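Side-chain contacts in putative aspartate aminotransferase (Thermus thermophilus, PDB 1IUG), which probably transfers amino groups between amino acids such as aspartate and 2-oxo acids, using pyridoxal 5'-phosphate as cofactor, as a class-V aminotransferase: residues A[26-31]-A[224-229]; A[33-38]-A[235-240]; A[100-105]-A[120-125]. All coordinates share one frame; numbering follows the deposited sequence.

How the contacts relate
Contacts 1 and 2 are neighbours that share helix 30-47, their centres 10 Å apart. The start and first turns of this helix meet first the loop 224-229 and then helix 233-246, so their segments alternate along the chain and Arg33 of contact 2 reaches Glu226 of contact 1. Contact 3 lies elsewhere, with centres about 39 Å and 37 Å from the other two, at the edge of the seven-stranded sheet; its segments fall in sequence between the halves of both. Together they pair a polar cluster near the subunit interface with an apolar helix-helix seam and a side-chain hydrogen bond at the edge of the sheet.

Contact 1 of 3, residues A[26-31]-A[224-229]; sequences HHRTEA and EGESAW. With PO4 (phosphate ion), chain D.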
loop_
_atom_site.group_PDB
_atom_site.type_symbol
_atom_site.label_atom_id
_atom_site.label_comp_id
_atom_site.label_asym_id
_atom_site.label_seq_id
_atom_site.Cartn_x
_atom_site.Cartn_y
_atom_site.Cartn_z
ATOM N N HIS A 26 -3.016 13.162 -11.300
ATOM C CA HIS A 26 -2.396 13.709 -10.100
ATOM C C HIS A 26 -3.488 13.687 -9.036
ATOM O O HIS A 26 -4.610 14.131 -9.285
ATOM C CB HIS A 26 -1.898 15.139 -10.325
ATOM C CG HIS A 26 -1.077 15.667 -9.191
ATOM N ND1 HIS A 26 -1.623 16.365 -8.137
ATOM C CD2 HIS A 26 0.247 15.567 -8.929
ATOM C CE1 HIS A 26 -0.672 16.673 -7.274
ATOM N NE2 HIS A 26 0.473 16.200 -7.731
ATOM N N HIS A 27 -3.160 13.160 -7.860
ATOM C CA HIS A 27 -4.114 13.031 -6.758
ATOM C C HIS A 27 -4.695 14.323 -6.172
ATOM O O HIS A 27 -5.657 14.270 -5.402
ATOM C CB HIS A 27 -3.503 12.183 -5.642
ATOM C CG HIS A 27 -2.272 12.780 -5.034
ATOM N ND1 HIS A 27 -1.177 13.151 -5.784
ATOM C CD2 HIS A 27 -1.964 13.066 -3.747
ATOM C CE1 HIS A 27 -0.246 13.641 -4.984
ATOM N NE2 HIS A 27 -0.699 13.599 -3.744
ATOM N N ARG A 28 -4.115 15.471 -6.521
ATOM C CA ARG A 28 -4.600 16.758 -6.019
ATOM C C ARG A 28 -5.451 17.531 -7.030
ATOM O O ARG A 28 -5.943 18.622 -6.732
ATOM C CB ARG A 28 -3.438 17.632 -5.531
ATOM C CG ARG A 28 -2.745 17.115 -4.277
ATOM C CD ARG A 28 -3.708 17.023 -3.104
ATOM N NE ARG A 28 -3.643 15.721 -2.437
ATOM C CZ ARG A 28 -3.064 15.505 -1.260
ATOM N NH1 ARG A 28 -2.493 16.506 -0.602
ATOM N NH2 ARG A 28 -3.053 14.284 -0.738
ATOM N N THR A 29 -5.610 16.982 -8.230
ATOM C CA THR A 29 -6.421 17.638 -9.247
ATOM C C THR A 29 -7.891 17.437 -8.865
ATOM O O THR A 29 -8.221 16.487 -8.153
ATOM C CB THR A 29 -6.133 17.065 -10.657
ATOM O OG1 THR A 29 -6.740 17.902 -11.650
ATOM C CG2 THR A 29 -6.676 15.653 -10.796
ATOM N N GLU A 30 -8.763 18.340 -9.308
ATOM C CA GLU A 30 -10.187 18.244 -8.987
ATOM C C GLU A 30 -10.824 16.942 -9.483
ATOM O O GLU A 30 -11.758 16.426 -8.865
ATOM C CB GLU A 30 -10.947 19.452 -9.543
ATOM C CG GLU A 30 -12.385 19.565 -9.041
ATOM C CD GLU A 30 -12.483 19.580 -7.514
ATOM O OE1 GLU A 30 -11.768 20.377 -6.867
ATOM O OE2 GLU A 30 -13.282 18.793 -6.960
ATOM N N ALA A 31 -10.298 16.409 -10.582
ATOM C CA ALA A 31 -10.795 15.163 -11.158
ATOM C C ALA A 31 -10.541 13.999 -10.204
ATOM O O ALA A 31 -11.401 13.130 -10.028
ATOM C CB ALA A 31 -10.120 14.899 -12.493
ATOM N N GLU A 224 -12.553 15.552 2.620
ATOM C CA GLU A 224 -12.494 16.502 1.514
ATOM C C GLU A 224 -12.045 15.894 0.181
ATOM O O GLU A 224 -11.789 16.619 -0.778
ATOM C CB GLU A 224 -11.579 17.675 1.890
ATOM C CG GLU A 224 -11.892 18.975 1.144
ATOM C CD GLU A 224 -10.885 20.084 1.422
ATOM O OE1 GLU A 224 -10.716 20.464 2.603
ATOM O OE2 GLU A 224 -10.269 20.578 0.449
ATOM N N GLY A 225 -11.948 14.571 0.116
ATOM C CA GLY A 225 -11.539 13.929 -1.122
ATOM C C GLY A 225 -10.037 13.819 -1.292
ATOM O O GLY A 225 -9.550 13.561 -2.395
ATOM N N GLU A 226 -9.302 14.033 -0.203
ATOM C CA GLU A 226 -7.845 13.938 -0.218
ATOM C C GLU A 226 -7.479 12.704 0.591
ATOM O O GLU A 226 -8.338 11.906 0.959
ATOM C CB GLU A 226 -7.207 15.147 0.476
ATOM C CG GLU A 226 -7.925 16.473 0.307
ATOM C CD GLU A 226 -7.475 17.254 -0.909
ATOM O OE1 GLU A 226 -6.512 16.831 -1.587
ATOM O OE2 GLU A 226 -8.089 18.309 -1.177
ATOM N N SER A 227 -6.191 12.570 0.878
ATOM C CA SER A 227 -5.668 11.475 1.683
ATOM C C SER A 227 -4.417 12.034 2.351
ATOM O O SER A 227 -3.883 13.059 1.914
ATOM C CB SER A 227 -5.353 10.236 0.830
ATOM O OG SER A 227 -4.431 10.529 -0.204
ATOM N N ALA A 228 -3.995 11.410 3.445
ATOM C CA ALA A 228 -2.821 11.876 4.173
ATOM C C ALA A 228 -1.580 11.891 3.286
ATOM O O ALA A 228 -0.853 12.881 3.253
ATOM C CB ALA A 228 -2.587 11.013 5.401
ATOM N N TRP A 229 -1.364 10.807 2.545
ATOM C CA TRP A 229 -0.204 10.683 1.657
ATOM C C TRP A 229 -0.706 10.420 0.237
ATOM O O TRP A 229 -1.907 10.512 -0.019
ATOM C CB TRP A 229 0.690 9.521 2.118
ATOM C CG TRP A 229 0.539 9.187 3.578
ATOM C CD1 TRP A 229 -0.051 8.071 4.109
ATOM C CD2 TRP A 229 0.932 10.000 4.692
ATOM N NE1 TRP A 229 -0.054 8.145 5.481
ATOM C CE2 TRP A 229 0.542 9.317 5.865
ATOM C CE3 TRP A 229 1.577 11.242 4.809
ATOM C CZ2 TRP A 229 0.775 9.834 7.146
ATOM C CZ3 TRP A 229 1.808 11.756 6.084
ATOM C CH2 TRP A 229 1.407 11.051 7.234
HETATM P P PO4 D . 2.369 13.753 0.161
HETATM O O1 PO4 D . 3.170 14.923 -0.433
HETATM O O2 PO4 D . 3.218 12.480 0.228
HETATM O O3 PO4 D . 1.827 14.102 1.542
HETATM O O4 PO4 D . 1.167 13.489 -0.818
HETATM O O HOH W 1 -5.010 12.454 -2.252
#
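Arg28 reaches across to Glu226 and Ser227 with a side chain folded rather than extended. Its CG stands beside the backbone N (chi1 -68°), and further bends at chi2 and chi3 bring the guanidinium round to the loop 224-229. Glu226 OE1 lies over one face of that group, 3.2 Å from Arg28 NE, and the carboxylate and guanidinium planes are steeply inclined to each other. The salt bridge is therefore one of charge alone, since no N-H is aimed at the oxygen. The same OE1 also forms a salt bridge with Arg33 on helix 30-47, so one carboxylate oxygen serves two arginines.

The far end of Arg28 is engaged differently. Arg28 NH2 comes to 3.0 Å from Ser227 O, approaching obliquely, and gives a hydrogen bond of 3.1 Å from NH2 to the oxygen of a water at the edge of the guanidinium. That water donates in turn to Ser227 OG, linking the two side chains, while the hydroxyl itself donates to Trp229 O at 2.5 Å between Ser227 OG and that oxygen, almost straight on to the carbonyl. Such a bond ties the loop to itself just where Arg28 meets it.

His27 lies beside the arginine, its NE2 over a guanidinium face but offset toward the rim. The ring also points NE2 at a phosphate ion, probably from the crystallisation liquor, with a weak hydrogen bond of 3.5 Å from His27 NE2 to phosphate O4; Arg89 of the second subunit binds the same ion. Pro9 of that subunit packs on His27.

The chemistry implies a junction held by charge and a bridging water, in which Glu226 probably offsets the positive charge of the two arginines and thereby favours their close approach.

Contact 2 of 3, residues A[33-38]-A[235-240]; sequences REVFLK and LVLAVA
Val35 sets its CG1 methyl against the end of Leu237, with 3.6 Å between Val35 CG1 and Leu237 CD2. Both branches of the valine take part, because Val35 CG2 lies 4.0 Å from the same Leu237 CD2, so that the leucine methyl is met by the two prongs of the fork. The valine has CG1 opposite the backbone N across the CA-CB bond (chi1 174°), which places CG1 on the side of the leucine. The two side chains run at about a right angle to one another.

One residue further along, Phe36 meets Val236 in a similar pairing. Two ring carbons meet the valine fork obliquely: Phe36 CD1 is 4.0 Å from Val236 CG1, and Phe36 CE1 is 4.1 Å from Val236 CG2. Each methyl thus has its own ring carbon. Although the CB of Phe36 does not set out directly at the other helix, the ring at its end swings over to it. All four side chains are hydrocarbon, and no hydrogen bond crosses; between these two segments the contact is purely apolar. The nearest backbone approaches are 6.7 Å from Val35 CA to Leu237 CA and 6.8 Å from Phe36 CA to Val236 CA.

Around this seam, Phe36 also packs on Ser227 and Pro231 of the loop leading into helix 233-246. On that helix Leu235, Val236 and Val239 touch Leu193 of strand 193-198 in the seven-stranded sheet, while Leu235 and Ala238 touch helix 14-21, so helix 30-47 closes against a helix already packed on both.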
loop_
_atom_site.group_PDB
_atom_site.type_symbol
_atom_site.label_atom_id
_atom_site.label_comp_id
_atom_site.label_asym_id
_atom_site.label_seq_id
_atom_site.Cartn_x
_atom_site.Cartn_y
_atom_site.Cartn_z
ATOM N N ARG A 33 -9.998 14.231 -6.864
ATOM C CA ARG A 33 -10.782 14.472 -5.648
ATOM C C ARG A 33 -12.153 13.831 -5.797
ATOM O O ARG A 33 -12.596 13.074 -4.934
ATOM C CB ARG A 33 -11.030 15.969 -5.444
ATOM C CG ARG A 33 -9.825 16.874 -5.418
ATOM C CD ARG A 33 -8.852 16.563 -4.304
ATOM N NE ARG A 33 -7.779 17.559 -4.253
ATOM C CZ ARG A 33 -7.963 18.879 -4.184
ATOM N NH1 ARG A 33 -9.187 19.398 -4.156
ATOM N NH2 ARG A 33 -6.912 19.688 -4.128
ATOM N N GLU A 34 -12.828 14.179 -6.891
ATOM C CA GLU A 34 -14.168 13.680 -7.173
ATOM C C GLU A 34 -14.239 12.170 -7.288
ATOM O O GLU A 34 -15.168 11.564 -6.766
ATOM C CB GLU A 34 -14.753 14.368 -8.411
ATOM C CG GLU A 34 -15.084 15.836 -8.148
ATOM C CD GLU A 34 -15.603 16.583 -9.366
ATOM O OE1 GLU A 34 -15.469 17.829 -9.386
ATOM O OE2 GLU A 34 -16.150 15.941 -10.292
ATOM N N VAL A 35 -13.245 11.564 -7.935
ATOM C CA VAL A 35 -13.209 10.107 -8.067
ATOM C C VAL A 35 -13.023 9.494 -6.681
ATOM O O VAL A 35 -13.697 8.531 -6.326
ATOM C CB VAL A 35 -12.063 9.632 -8.994
ATOM C CG1 VAL A 35 -11.967 8.116 -8.978
ATOM C CG2 VAL A 35 -12.313 10.099 -10.410
ATOM N N PHE A 36 -12.134 10.091 -5.892
ATOM C CA PHE A 36 -11.861 9.614 -4.540
ATOM C C PHE A 36 -13.132 9.710 -3.697
ATOM O O PHE A 36 -13.517 8.745 -3.042
ATOM C CB PHE A 36 -10.734 10.429 -3.903
ATOM C CG PHE A 36 -10.025 9.712 -2.798
ATOM C CD1 PHE A 36 -9.015 8.795 -3.086
ATOM C CD2 PHE A 36 -10.362 9.946 -1.465
ATOM C CE1 PHE A 36 -8.348 8.118 -2.064
ATOM C CE2 PHE A 36 -9.703 9.276 -0.437
ATOM C CZ PHE A 36 -8.691 8.359 -0.737
ATOM N N LEU A 37 -13.780 10.870 -3.731
ATOM C CA LEU A 37 -15.029 11.081 -2.996
ATOM C C LEU A 37 -16.109 10.124 -3.494
ATOM O O LEU A 37 -16.929 9.640 -2.715
ATOM C CB LEU A 37 -15.515 12.522 -3.158
ATOM C CG LEU A 37 -14.910 13.543 -2.198
ATOM C CD1 LEU A 37 -15.342 14.945 -2.596
ATOM C CD2 LEU A 37 -15.344 13.227 -0.773
ATOM N N LYS A 38 -16.097 9.863 -4.797
ATOM C CA LYS A 38 -17.047 8.953 -5.425
ATOM C C LYS A 38 -16.849 7.561 -4.815
ATOM O O LYS A 38 -17.803 6.913 -4.392
ATOM C CB LYS A 38 -16.784 8.901 -6.931
ATOM C CG LYS A 38 -18.019 8.852 -7.826
ATOM C CD LYS A 38 -18.886 7.636 -7.555
ATOM C CE LYS A 38 -20.125 7.582 -8.458
ATOM N NZ LYS A 38 -20.234 8.721 -9.421
ATOM N N LEU A 235 -5.806 2.425 -8.606
ATOM C CA LEU A 235 -6.606 1.347 -8.034
ATOM C C LEU A 235 -7.949 1.884 -7.539
ATOM O O LEU A 235 -8.964 1.202 -7.631
ATOM C CB LEU A 235 -5.853 0.678 -6.883
ATOM C CG LEU A 235 -4.506 0.027 -7.198
ATOM C CD1 LEU A 235 -3.969 -0.639 -5.944
ATOM C CD2 LEU A 235 -4.656 -1.001 -8.296
ATOM N N VAL A 236 -7.947 3.105 -7.007
ATOM C CA VAL A 236 -9.168 3.737 -6.522
ATOM C C VAL A 236 -10.154 3.871 -7.683
ATOM O O VAL A 236 -11.354 3.639 -7.514
ATOM C CB VAL A 236 -8.879 5.125 -5.882
ATOM C CG1 VAL A 236 -10.178 5.833 -5.521
ATOM C CG2 VAL A 236 -8.033 4.953 -4.631
ATOM N N LEU A 237 -9.633 4.204 -8.866
ATOM C CA LEU A 237 -10.450 4.335 -10.075
ATOM C C LEU A 237 -11.109 3.001 -10.395
ATOM O O LEU A 237 -12.295 2.949 -10.734
ATOM C CB LEU A 237 -9.591 4.762 -11.267
ATOM C CG LEU A 237 -9.481 6.257 -11.550
ATOM C CD1 LEU A 237 -8.343 6.517 -12.532
ATOM C CD2 LEU A 237 -10.811 6.766 -12.099
ATOM N N ALA A 238 -10.318 1.932 -10.299
ATOM C CA ALA A 238 -10.793 0.575 -10.556
ATOM C C ALA A 238 -11.897 0.179 -9.566
ATOM O O ALA A 238 -12.897 -0.428 -9.948
ATOM C CB ALA A 238 -9.624 -0.411 -10.484
ATOM N N VAL A 239 -11.710 0.533 -8.296
ATOM C CA VAL A 239 -12.695 0.235 -7.258
ATOM C C VAL A 239 -14.011 0.963 -7.549
ATOM O O VAL A 239 -15.086 0.368 -7.469
ATOM C CB VAL A 239 -12.171 0.638 -5.848
ATOM C CG1 VAL A 239 -13.301 0.585 -4.817
ATOM C CG2 VAL A 239 -11.035 -0.296 -5.427
ATOM N N ALA A 240 -13.914 2.242 -7.906
ATOM C CA ALA A 240 -15.088 3.055 -8.215
ATOM C C ALA A 240 -15.866 2.492 -9.413
ATOM O O ALA A 240 -17.088 2.339 -9.350
ATOM C CB ALA A 240 -14.670 4.495 -8.480
#

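Contact 3 of 3, residues A[100-105]-A[120-125]; sequences VVERLD and EGYAGL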
loop_
_atom_site.group_PDB
_atom_site.type_symbol
_atom_site.label_atom_id
_atom_site.label_comp_id
_atom_site.label_asym_id
_atom_site.label_seq_id
_atom_site.Cartn_x
_atom_site.Cartn_y
_atom_site.Cartn_z
ATOM N N VAL A 100 -4.485 -6.666 26.134
ATOM C CA VAL A 100 -4.599 -7.883 26.932
ATOM C C VAL A 100 -5.609 -8.733 26.165
ATOM O O VAL A 100 -6.795 -8.399 26.090
ATOM C CB VAL A 100 -5.105 -7.592 28.361
ATOM C CG1 VAL A 100 -5.025 -8.856 29.203
ATOM C CG2 VAL A 100 -4.279 -6.481 28.996
ATOM N N VAL A 101 -5.134 -9.845 25.612
ATOM C CA VAL A 101 -5.975 -10.690 24.783
ATOM C C VAL A 101 -6.394 -12.074 25.277
ATOM O O VAL A 101 -5.548 -12.922 25.592
ATOM C CB VAL A 101 -5.313 -10.863 23.386
ATOM C CG1 VAL A 101 -6.273 -11.537 22.417
ATOM C CG2 VAL A 101 -4.858 -9.513 22.842
ATOM N N GLU A 102 -7.710 -12.293 25.323
ATOM C CA GLU A 102 -8.255 -13.596 25.689
ATOM C C GLU A 102 -8.444 -14.307 24.358
ATOM O O GLU A 102 -9.210 -13.867 23.505
ATOM C CB GLU A 102 -9.597 -13.503 26.422
ATOM C CG GLU A 102 -10.225 -14.887 26.650
ATOM C CD GLU A 102 -11.346 -14.884 27.674
ATOM O OE1 GLU A 102 -12.473 -15.298 27.327
ATOM O OE2 GLU A 102 -11.095 -14.491 28.833
ATOM N N ARG A 103 -7.741 -15.416 24.208
ATOM C CA ARG A 103 -7.743 -16.204 22.993
ATOM C C ARG A 103 -8.533 -17.504 23.190
ATOM O O ARG A 103 -8.146 -18.363 23.984
ATOM C CB ARG A 103 -6.265 -16.444 22.648
ATOM C CG ARG A 103 -5.885 -16.954 21.274
ATOM C CD ARG A 103 -6.436 -18.304 20.932
ATOM N NE ARG A 103 -5.760 -18.895 19.773
ATOM C CZ ARG A 103 -4.444 -18.890 19.558
ATOM N NH1 ARG A 103 -3.612 -18.318 20.422
ATOM N NH2 ARG A 103 -3.951 -19.474 18.473
ATOM N N LEU A 104 -9.670 -17.612 22.505
ATOM C CA LEU A 104 -10.512 -18.805 22.581
ATOM C C LEU A 104 -10.362 -19.637 21.306
ATOM O O LEU A 104 -10.836 -19.245 20.236
ATOM C CB LEU A 104 -11.979 -18.422 22.786
ATOM C CG LEU A 104 -12.354 -17.671 24.067
ATOM C CD1 LEU A 104 -13.865 -17.492 24.111
ATOM C CD2 LEU A 104 -11.870 -18.432 25.301
ATOM N N ASP A 105 -9.716 -20.794 21.430
ATOM C CA ASP A 105 -9.477 -21.675 20.289
ATOM C C ASP A 105 -10.622 -22.582 19.868
ATOM O O ASP A 105 -11.290 -23.197 20.698
ATOM C CB ASP A 105 -8.233 -22.536 20.523
ATOM C CG ASP A 105 -6.949 -21.755 20.371
ATOM O OD1 ASP A 105 -6.486 -21.592 19.222
ATOM O OD2 ASP A 105 -6.400 -21.310 21.405
ATOM N N GLU A 120 -18.639 -10.620 30.426
ATOM C CA GLU A 120 -18.591 -9.227 30.862
ATOM C C GLU A 120 -17.145 -8.881 31.225
ATOM O O GLU A 120 -16.379 -9.757 31.631
ATOM C CB GLU A 120 -19.511 -8.994 32.067
ATOM C CG GLU A 120 -19.238 -9.911 33.251
ATOM C CD GLU A 120 -20.083 -9.575 34.469
ATOM O OE1 GLU A 120 -21.296 -9.305 34.309
ATOM O OE2 GLU A 120 -19.529 -9.591 35.592
ATOM N N GLY A 121 -16.767 -7.621 31.029
ATOM C CA GLY A 121 -15.418 -7.190 31.364
ATOM C C GLY A 121 -14.463 -6.900 30.214
ATOM O O GLY A 121 -13.281 -6.633 30.446
ATOM N N TYR A 122 -14.960 -6.934 28.980
ATOM C CA TYR A 122 -14.107 -6.676 27.822
ATOM C C TYR A 122 -14.474 -5.393 27.097
ATOM O O TYR A 122 -15.651 -5.049 26.959
ATOM C CB TYR A 122 -14.139 -7.858 26.852
ATOM C CG TYR A 122 -13.800 -9.175 27.504
ATOM C CD1 TYR A 122 -14.777 -9.908 28.168
ATOM C CD2 TYR A 122 -12.493 -9.670 27.499
ATOM C CE1 TYR A 122 -14.468 -11.094 28.816
ATOM C CE2 TYR A 122 -12.173 -10.869 28.147
ATOM C CZ TYR A 122 -13.171 -11.572 28.803
ATOM O OH TYR A 122 -12.893 -12.749 29.460
ATOM N N ALA A 123 -13.448 -4.673 26.663
ATOM C CA ALA A 123 -13.628 -3.423 25.937
ATOM C C ALA A 123 -13.998 -3.688 24.474
ATOM O O ALA A 123 -14.633 -2.854 23.828
ATOM C CB ALA A 123 -12.360 -2.593 26.019
ATOM N N GLY A 124 -13.612 -4.855 23.962
ATOM C CA GLY A 124 -13.913 -5.178 22.581
ATOM C C GLY A 124 -13.869 -6.644 22.186
ATOM O O GLY A 124 -13.366 -7.494 22.919
ATOM N N LEU A 125 -14.446 -6.920 21.018
ATOM C CA LEU A 125 -14.502 -8.252 20.422
ATOM C C LEU A 125 -14.067 -8.109 18.961
ATOM O O LEU A 125 -14.498 -7.183 18.258
ATOM C CB LEU A 125 -15.931 -8.805 20.472
ATOM C CG LEU A 125 -16.197 -10.106 19.707
ATOM C CD1 LEU A 125 -15.440 -11.267 20.333
ATOM C CD2 LEU A 125 -17.686 -10.402 19.681
#
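Glu102 and Tyr122 meet through one hydrogen bond, the sole direct bond between strand 100-105 and the 120-125 segment. Along the strand, Val100 comes first and is tied to its neighbour by backbone hydrogen bonds with Glu76 and Val78. Val101 then turns its side chain from Tyr122 and packs on Val80 and on helix 85-96.

Glu102 points the other way, toward the tyrosine. Its CG lies opposite the backbone N (chi1 173°) and the chain beyond runs extended, carrying the carboxylate out to the phenol. The hydroxyl donates, with 2.6 Å between Tyr122 OH and Glu102 OE2, a short bond in which the oxygen is met from above the carboxylate plane, 48° out of it. OE2 also sits at the edge of the tyrosine ring, near its plane, whereas the carboxylate itself is turned steeply to that ring, 79° between planes. The second oxygen, Glu102 OE1, is 3.4 Å from Tyr122 OH but poorly angled for a bond. Lower down, Glu102 CB passes 4.1 Å from Tyr122 CE2, and the two side chains cross at about a right angle. Long, weak ion pairs join the carboxylate to Arg77 and Lys119.

Replacing Glu102 with an alanine removes the acceptor, and the Tyr122 hydroxyl would probably be left without its mate, with the weak ion pairs to Arg77 and Lys119 lost as well.

Next, Arg103 NE reaches forward to Asp105 OD1 in a salt bridge within the strand, and the arginine makes a cation-pi contact with Tyr91 of helix 85-96, while Leu104 packs on Lys119. Strand 100-105 is an outermost strand of the seven-stranded sheet, parallel to strand 77-82, which separates it from strand 124-128; the Tyr122 side chain, which touches Arg77 of that intervening strand, meets Glu102 across it and touches Phe147 of helix 140-150.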